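Local coordinates for protein bifunctional enzyme cysn/cysc (Mycobacterium tuberculosis, PDB 4BZP) that phosphorylates adenosine 5'-phosphosulfate at its 3'-hydroxyl with ATP, as the adenylyl-sulfate kinase part of a bifunctional sulfate-activating enzyme, at residues V8-L13 with V109-P114. Residues are numbered along the deposited sequence; the frame is centred on the assembly and turned at random. Where two conformers were deposited one is given.
Sequences VWFTGL and VFCDTP. With EDO (1,2-ethanediol), chain F.
Two parallel strands at the heart of the kinase sheet pair F10 with V109 and T11 with F110, just before strand 6-11 runs out into the nucleotide-binding loop. Three backbone hydrogen bonds join them: V109 N to W9 O (2.9 Å), T11 N to V109 O, and C111 N to T11 O. The second is the most bent, 131° at the hydrogen. On the face carrying F10, the F10 ring, in the conformer described, lies alongside V109, with CE2 3.9 Å from V109 CG1. With SG anti to the carbonyl carbon (chi1 -67°), the C111 sulfur reaches F10 CD2 at 3.6 Å in an oblique sulfur-aromatic contact. V8 CG1 meets V109 CG2 at 3.5 Å, while helix 18-31 packs against F10. On the T11 face, the F110 ring presents its CD1 edge to T11 O, and T11 OG1 is hydrogen-bonded to Y145 OH.

This is the P-loop NTPase arrangement, in which the strand leading into the Walker A loop lies next to strand 106-111. The two segments stay close as far as G12, whose CA lies 3.9 Å from C111 O in a backbone conformation proper to glycine, and diverge at L13. The G12 carbonyl accepts a bond from K18 NZ. A water then bridges the gap, accepting from L13 N and donating to C111 O at 2.7 Å. L13, which lines the ADP pocket, brings CD1 to 4.0 Å from T113 O. A 1,2-ethanediol, probably from the crystallisation liquor, sits beside L13 and the F110 edge; its O1 touches the water and lies between T113 O (2.7 Å) and D112 OD1, itself salt-bridged to R147, as OD2 is to R154.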
ATOM      1  N   VAL A   8       9.835  10.892  -3.219  1.00  5.64           N
ATOM      2  CA  VAL A   8      10.684  11.748  -2.440  1.00  6.27           C
ATOM      3  C   VAL A   8      10.683  11.251  -1.004  1.00  5.79           C
ATOM      4  O   VAL A   8       9.635  11.250  -0.358  1.00  6.66           O
ATOM      5  CB  VAL A   8      10.187  13.204  -2.492  1.00  7.07           C
ATOM      6  CG1 VAL A   8      11.104  14.093  -1.663  1.00  8.75           C
ATOM      7  CG2 VAL A   8      10.106  13.683  -3.921  1.00  8.30           C
ATOM      8  N   TRP A   9      11.831  10.828  -0.508  1.00  5.88           N
ATOM      9  CA  TRP A   9      12.005  10.217   0.814  1.00  6.11           C
ATOM     10  C   TRP A   9      12.711  11.225   1.670  1.00  6.22           C
ATOM     11  O   TRP A   9      13.946  11.482   1.504  1.00  6.20           O
ATOM     12  CB  TRP A   9      12.815   8.938   0.684  1.00  6.89           C
ATOM     13  CG  TRP A   9      12.839   8.044   1.867  1.00  7.66           C
ATOM     14  CD1 TRP A   9      13.695   8.086   2.888  1.00 10.27           C
ATOM     15  CD2 TRP A   9      11.936   6.937   2.124  1.00  8.15           C
ATOM     16  NE1 TRP A   9      13.380   7.099   3.797  1.00 10.98           N
ATOM     17  CE2 TRP A   9      12.326   6.363   3.327  1.00  8.60           C
ATOM     18  CE3 TRP A   9      10.855   6.380   1.445  1.00  7.43           C
ATOM     19  CZ2 TRP A   9      11.654   5.241   3.871  1.00  8.41           C
ATOM     20  CZ3 TRP A   9      10.213   5.288   2.023  1.00  8.46           C
ATOM     21  CH2 TRP A   9      10.616   4.782   3.188  1.00  8.10           C
ATOM     22  N   PHE A  10      11.995  11.845   2.593  0.50  5.84           N
ATOM     23  CA  PHE A  10      12.621  12.749   3.493  0.50  5.96           C
ATOM     24  C   PHE A  10      13.399  12.020   4.568  0.50  6.25           C
ATOM     25  O   PHE A  10      13.290  10.789   4.865  0.50  6.37           O
ATOM     26  CB  PHE A  10      11.610  13.662   4.148  0.50  5.92           C
ATOM     27  CG  PHE A  10      10.978  14.623   3.213  0.50  5.69           C
ATOM     28  CD1 PHE A  10       9.873  14.253   2.476  0.50  6.06           C
ATOM     29  CD2 PHE A  10      11.501  15.893   3.042  0.50  6.02           C
ATOM     30  CE1 PHE A  10       9.314  15.122   1.576  0.50  5.93           C
ATOM     31  CE2 PHE A  10      10.945  16.764   2.139  0.50  5.77           C
ATOM     32  CZ  PHE A  10       9.808  16.397   1.445  0.50  5.95           C
ATOM     33  N   THR A  11      14.215  12.807   5.203  1.00  5.69           N
ATOM     34  CA  THR A  11      14.898  12.323   6.424  1.00  5.80           C
ATOM     35  C   THR A  11      15.348  13.551   7.195  1.00  5.75           C
ATOM     36  O   THR A  11      15.683  14.573   6.615  1.00  5.83           O
ATOM     37  CB  THR A  11      16.053  11.358   6.085  1.00  6.21           C
ATOM     38  OG1 THR A  11      16.667  10.933   7.317  1.00  6.21           O
ATOM     39  CG2 THR A  11      17.093  11.992   5.171  1.00  6.47           C
ATOM     40  N   GLY A  12      15.321  13.459   8.505  1.00  4.97           N
ATOM     41  CA  GLY A  12      15.729  14.523   9.402  1.00  5.03           C
ATOM     42  C   GLY A  12      15.070  14.388  10.749  1.00  4.86           C
ATOM     43  O   GLY A  12      14.067  13.679  10.911  1.00  4.83           O
ATOM     44  N   LEU A  13      15.575  15.158  11.704  1.00  5.49           N
ATOM     45  CA  LEU A  13      15.077  15.156  13.022  1.00  5.73           C
ATOM     46  C   LEU A  13      13.602  15.516  13.126  1.00  5.58           C
ATOM     47  O   LEU A  13      13.047  16.206  12.275  1.00  5.13           O
ATOM     48  CB  LEU A  13      15.878  16.119  13.905  1.00  6.81           C
ATOM     49  CG  LEU A  13      17.349  15.805  14.062  1.00  7.76           C
ATOM     50  CD1 LEU A  13      18.034  16.923  14.852  1.00  9.59           C
ATOM     51  CD2 LEU A  13      17.590  14.495  14.778  1.00  7.88           C
ATOM     52  N   VAL A 109      15.919  13.341   0.459  1.00  5.77           N
ATOM     53  CA  VAL A 109      15.889  14.765   0.767  1.00  5.56           C
ATOM     54  C   VAL A 109      16.125  14.943   2.242  1.00  5.18           C
ATOM     55  O   VAL A 109      15.361  14.458   3.096  1.00  5.29           O
ATOM     56  CB  VAL A 109      14.593  15.404   0.339  1.00  5.91           C
ATOM     57  CG1 VAL A 109      14.580  16.860   0.777  1.00  6.15           C
ATOM     58  CG2 VAL A 109      14.409  15.275  -1.172  1.00  6.55           C
ATOM     59  N   PHE A 110      17.241  15.577   2.620  1.00  5.13           N
ATOM     60  CA  PHE A 110      17.630  15.790   4.001  1.00  5.76           C
ATOM     61  C   PHE A 110      17.203  17.154   4.510  1.00  5.63           C
ATOM     62  O   PHE A 110      17.679  18.174   3.988  1.00  5.69           O
ATOM     63  CB  PHE A 110      19.138  15.635   4.079  1.00  5.58           C
ATOM     64  CG  PHE A 110      19.755  15.838   5.446  1.00  5.63           C
ATOM     65  CD1 PHE A 110      19.078  15.635   6.621  1.00  5.46           C
ATOM     66  CD2 PHE A 110      21.109  16.200   5.520  1.00  5.93           C
ATOM     67  CE1 PHE A 110      19.698  15.852   7.826  1.00  5.74           C
ATOM     68  CE2 PHE A 110      21.753  16.359   6.752  1.00  6.11           C
ATOM     69  CZ  PHE A 110      21.029  16.185   7.898  1.00  5.89           C
ATOM     70  N   CYS A 111      16.286  17.179   5.483  1.00  6.05           N
ATOM     71  CA  CYS A 111      15.886  18.401   6.152  1.00  6.41           C
ATOM     72  C   CYS A 111      16.893  18.637   7.233  1.00  6.57           C
ATOM     73  O   CYS A 111      16.753  18.157   8.380  1.00  6.95           O
ATOM     74  CB  CYS A 111      14.465  18.245   6.714  1.00  6.82           C
ATOM     75  SG  CYS A 111      13.227  18.096   5.384  1.00  9.13           S
ATOM     76  N   ASP A 112      17.935  19.363   6.887  1.00  6.73           N
ATOM     77  CA  ASP A 112      19.105  19.618   7.759  1.00  7.14           C
ATOM     78  C   ASP A 112      18.908  20.840   8.618  1.00  8.35           C
ATOM     79  O   ASP A 112      19.446  21.926   8.355  1.00  8.93           O
ATOM     80  CB  ASP A 112      20.382  19.733   6.964  1.00  8.03           C
ATOM     81  CG  ASP A 112      21.650  19.762   7.849  1.00  8.46           C
ATOM     82  OD1 ASP A 112      21.545  19.543   9.070  1.00 11.42           O
ATOM     83  OD2 ASP A 112      22.734  19.933   7.223  1.00 11.81           O
ATOM     84  N   THR A 113      18.088  20.670   9.646  1.00  8.06           N
ATOM     85  CA  THR A 113      17.846  21.678  10.681  1.00  8.97           C
ATOM     86  C   THR A 113      18.454  21.169  11.973  1.00  9.17           C
ATOM     87  O   THR A 113      18.192  20.018  12.357  1.00  9.44           O
ATOM     88  CB  THR A 113      16.308  21.894  10.812  1.00  9.66           C
ATOM     89  OG1 THR A 113      15.761  22.379   9.559  1.00 11.45           O
ATOM     90  CG2 THR A 113      15.978  22.890  11.910  1.00  9.53           C
ATOM     91  N   PRO A 114      19.284  21.984  12.617  1.00  9.71           N
ATOM     92  CA  PRO A 114      19.947  21.538  13.848  1.00 10.18           C
ATOM     93  C   PRO A 114      18.971  21.214  14.962  1.00  9.68           C
ATOM     94  O   PRO A 114      17.865  21.777  15.002  1.00  9.05           O
ATOM     95  CB  PRO A 114      20.804  22.743  14.260  1.00 11.61           C
ATOM     96  CG  PRO A 114      20.642  23.794  13.308  1.00 12.55           C
ATOM     97  CD  PRO A 114      19.579  23.394  12.292  1.00 10.56           C
TER
HETATM   98  C1  EDO F1194      20.398  17.706  12.227  1.00 25.06           C
HETATM   99  O1  EDO F1194      19.818  18.294  11.086  1.00 25.06           O
HETATM  100  C2  EDO F1194      20.644  16.298  11.786  1.00 23.95           C
HETATM  101  O2  EDO F1194      22.034  16.158  11.830  1.00 20.55           O
HETATM  102  O   HOH W   1      17.476  17.147  10.825  1.00 10.53           O